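Local coordinates for glycoside hydrolase family 15, cellulose signaling associated protein envoy (Hypocrea jecorina, PDB 4WUJ) that senses blue light through a flavin-binding LOV domain, the part present here, and belongs to a fungal pathway integrating light and oxidative stress, at residues P48-V53 with G72-F77. Residues are numbered along the deposited sequence; the frame is centred on the assembly and turned at random.
With FMN (flavin mononucleotide), chain I.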
loop_
_atom_site.group_PDB
_atom_site.type_symbol
_atom_site.label_atom_id
_atom_site.label_comp_id
_atom_site.label_asym_id
_atom_site.label_seq_id
_atom_site.Cartn_x
_atom_site.Cartn_y
_atom_site.Cartn_z
ATOM N N PRO C 48 20.909 9.120 11.905
ATOM C CA PRO C 48 20.702 10.242 12.827
ATOM C C PRO C 48 19.285 10.853 12.767
ATOM O O PRO C 48 18.819 11.304 11.720
ATOM C CB PRO C 48 21.771 11.251 12.380
ATOM C CG PRO C 48 22.909 10.393 11.845
ATOM C CD PRO C 48 22.230 9.170 11.229
ATOM N N ASP C 49 18.627 10.860 13.924
ATOM C CA ASP C 49 17.279 11.418 14.089
ATOM C C ASP C 49 16.191 10.719 13.231
ATOM O O ASP C 49 15.256 11.371 12.775
ATOM C CB ASP C 49 17.292 12.937 13.807
ATOM C CG ASP C 49 16.186 13.667 14.534
ATOM O OD1 ASP C 49 15.743 13.178 15.604
ATOM O OD2 ASP C 49 15.752 14.726 14.041
ATOM N N ALA C 50 16.350 9.418 13.017
ATOM C CA ALA C 50 15.307 8.559 12.461
ATOM C C ALA C 50 14.636 9.108 11.204
ATOM O O ALA C 50 13.411 9.265 11.183
ATOM C CB ALA C 50 14.213 8.296 13.566
ATOM N N PRO C 51 15.417 9.374 10.158
ATOM C CA PRO C 51 14.810 10.014 8.983
ATOM C C PRO C 51 13.809 9.133 8.226
ATOM O O PRO C 51 13.910 7.897 8.137
ATOM C CB PRO C 51 16.029 10.336 8.093
ATOM C CG PRO C 51 16.995 9.228 8.404
ATOM C CD PRO C 51 16.798 8.919 9.885
ATOM N N ILE C 52 12.808 9.786 7.695
ATOM C CA ILE C 52 11.917 9.133 6.723
ATOM C C ILE C 52 12.704 8.751 5.457
ATOM O O ILE C 52 13.378 9.599 4.860
ATOM C CB ILE C 52 10.762 10.043 6.323
ATOM C CG1 ILE C 52 9.855 10.308 7.504
ATOM C CG2 ILE C 52 9.915 9.411 5.184
ATOM C CD1 ILE C 52 9.018 11.555 7.287
ATOM N N VAL C 53 12.640 7.471 5.083
ATOM C CA VAL C 53 13.252 7.014 3.841
ATOM C C VAL C 53 12.199 6.629 2.804
ATOM O O VAL C 53 12.524 6.416 1.636
ATOM C CB VAL C 53 14.238 5.853 4.065
ATOM C CG1 VAL C 53 15.375 6.313 4.950
ATOM C CG2 VAL C 53 13.581 4.672 4.676
ATOM N N GLY C 72 13.882 12.395 4.493
ATOM C CA GLY C 72 15.090 12.628 5.263
ATOM C C GLY C 72 14.796 13.290 6.602
ATOM O O GLY C 72 15.684 13.450 7.406
ATOM N N ARG C 73 13.537 13.655 6.837
ATOM C CA ARG C 73 13.165 14.362 8.054
ATOM C C ARG C 73 12.607 13.398 9.097
ATOM O O ARG C 73 12.107 12.308 8.783
ATOM C CB ARG C 73 12.159 15.490 7.746
ATOM C CG ARG C 73 12.690 16.457 6.686
ATOM C CD ARG C 73 12.347 17.921 6.935
ATOM N NE ARG C 73 10.954 18.150 7.292
ATOM C CZ ARG C 73 10.373 19.353 7.305
ATOM N NH1 ARG C 73 11.072 20.434 6.967
ATOM N NH2 ARG C 73 9.088 19.488 7.645
ATOM N N ASN C 74 12.730 13.801 10.346
ATOM C CA ASN C 74 12.067 13.096 11.447
ATOM C C ASN C 74 10.595 13.405 11.381
ATOM O O ASN C 74 10.204 14.507 10.983
ATOM C CB ASN C 74 12.605 13.533 12.806
ATOM C CG ASN C 74 12.058 12.711 13.945
ATOM O OD1 ASN C 74 10.939 12.914 14.367
ATOM N ND2 ASN C 74 12.856 11.774 14.454
ATOM N N CYS C 75 9.793 12.421 11.763
ATOM C CA CYS C 75 8.330 12.527 11.721
ATOM C C CYS C 75 7.693 13.561 12.666
ATOM O O CYS C 75 6.477 13.855 12.547
ATOM C CB CYS C 75 7.747 11.170 12.019
ATOM S SG CYS C 75 7.806 10.058 10.573
ATOM N N ARG C 76 8.480 14.123 13.592
ATOM C CA ARG C 76 7.882 14.979 14.634
ATOM C C ARG C 76 7.378 16.311 14.035
ATOM O O ARG C 76 6.594 17.015 14.659
ATOM C CB ARG C 76 8.872 15.259 15.802
ATOM C CG ARG C 76 9.981 16.204 15.351
ATOM C CD ARG C 76 10.921 16.638 16.503
ATOM N NE ARG C 76 11.592 15.478 17.073
ATOM C CZ ARG C 76 12.737 14.986 16.629
ATOM N NH1 ARG C 76 13.330 15.519 15.574
ATOM N NH2 ARG C 76 13.257 13.929 17.217
ATOM N N PHE C 77 7.825 16.671 12.836
ATOM C CA PHE C 77 7.335 17.901 12.253
ATOM C C PHE C 77 5.805 17.872 12.154
ATOM O O PHE C 77 5.184 18.912 12.025
ATOM C CB PHE C 77 7.973 18.168 10.884
ATOM C CG PHE C 77 7.563 17.182 9.821
ATOM C CD1 PHE C 77 6.320 17.279 9.206
ATOM C CD2 PHE C 77 8.420 16.173 9.434
ATOM C CE1 PHE C 77 5.944 16.390 8.239
ATOM C CE2 PHE C 77 8.049 15.267 8.452
ATOM C CZ PHE C 77 6.808 15.379 7.854
HETATM N N1 FMN I . 4.819 11.392 15.429
HETATM C C2 FMN I . 3.637 12.028 15.114
HETATM O O2 FMN I . 3.245 12.980 15.785
HETATM N N3 FMN I . 2.887 11.602 14.020
HETATM C C4 FMN I . 3.289 10.542 13.245
HETATM O O4 FMN I . 2.605 10.213 12.280
HETATM C C4A FMN I . 4.489 9.886 13.553
HETATM N N5 FMN I . 4.936 8.824 12.778
HETATM C C5A FMN I . 6.098 8.181 13.097
HETATM C C6 FMN I . 6.492 7.116 12.308
HETATM C C7 FMN I . 7.679 6.455 12.575
HETATM C C7M FMN I . 8.054 5.301 11.699
HETATM C C8 FMN I . 8.476 6.870 13.666
HETATM C C8M FMN I . 9.769 6.153 13.967
HETATM C C9 FMN I . 8.057 7.938 14.469
HETATM C C9A FMN I . 6.869 8.603 14.188
HETATM N N10 FMN I . 6.432 9.683 14.963
HETATM C C10 FMN I . 5.248 10.321 14.647
HETATM C "C1'" FMN I . 7.148 10.187 16.198
HETATM C "C2'" FMN I . 8.295 11.158 16.039
HETATM O "O2'" FMN I . 8.960 10.883 14.828
HETATM C "C3'" FMN I . 9.197 11.049 17.302
HETATM O "O3'" FMN I . 9.657 9.714 17.481
HETATM C "C4'" FMN I . 8.423 11.491 18.567
HETATM O "O4'" FMN I . 8.123 12.865 18.444
HETATM C "C5'" FMN I . 9.170 11.197 19.881
HETATM O "O5'" FMN I . 10.503 11.669 19.804
HETATM P P FMN I . 10.871 13.167 20.209
HETATM O O1P FMN I . 12.349 13.316 19.884
HETATM O O2P FMN I . 10.123 14.232 19.484
HETATM O O3P FMN I . 10.649 13.341 21.676
HETATM O O HOH W 1 15.274 15.595 11.507
HETATM O O HOH W 2 10.917 9.517 12.478
#
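Two backbone hydrogen bonds join residues 48-53 to residues 72-77, Ile52 N to Arg73 O at 2.8 Å and Gly72 N to Ile52 O at 2.9 Å, tying the start of strand 52-55 to the loop that follows helix 67-70. Beyond them, side chains illustrate how a LOV domain of the PAS fold positions the FMN-binding residues Asn74 and Arg76 from a neighbouring segment, 48-53. Arg76 meets Asp49 end-on: NH1 reaches OD2 at 3.0 Å and NH2 reaches OD1 at 3.1 Å, each oxygen offering its syn lone pair, with carboxylate and guanidinium planes only 12° apart. The arginine chain, bent at chi3 (62°), also presents NE to FMN O2P in a nearly straight bond and NH2 to FMN O1P at 2.9 Å. Asn74 OD1 lies over one face of this guanidinium; it closes an Asx turn by accepting from Arg76 N and also accepts a hydrogen bond from FMN O2'. The other end of that amide, ND2, donates to Asp49 O at 3.0 Å, coming from above the carbonyl plane, and so both amide ends are fixed. Next to this network, Ile52 CG1 rests on Cys75 SG at 3.7 Å while its CD1 reaches the edge of the Phe77 ring; this apolar patch continues onto Ile70 and Cys43. Cys75 SG lies beside the isoalloxazine near C5A, consistent with the signature LOV cysteine that forms the light-driven adduct with flavin C4A. A leucine in place of Arg76 would probably leave the Asp49 carboxylate without its cationic mate and deprive the phosphate of two donors. Because one guanidinium is shared between a carboxylate and the phosphate, its positive charge probably eases the repulsion between these anions, which would link residues 48-53 to the cofactor's phosphate.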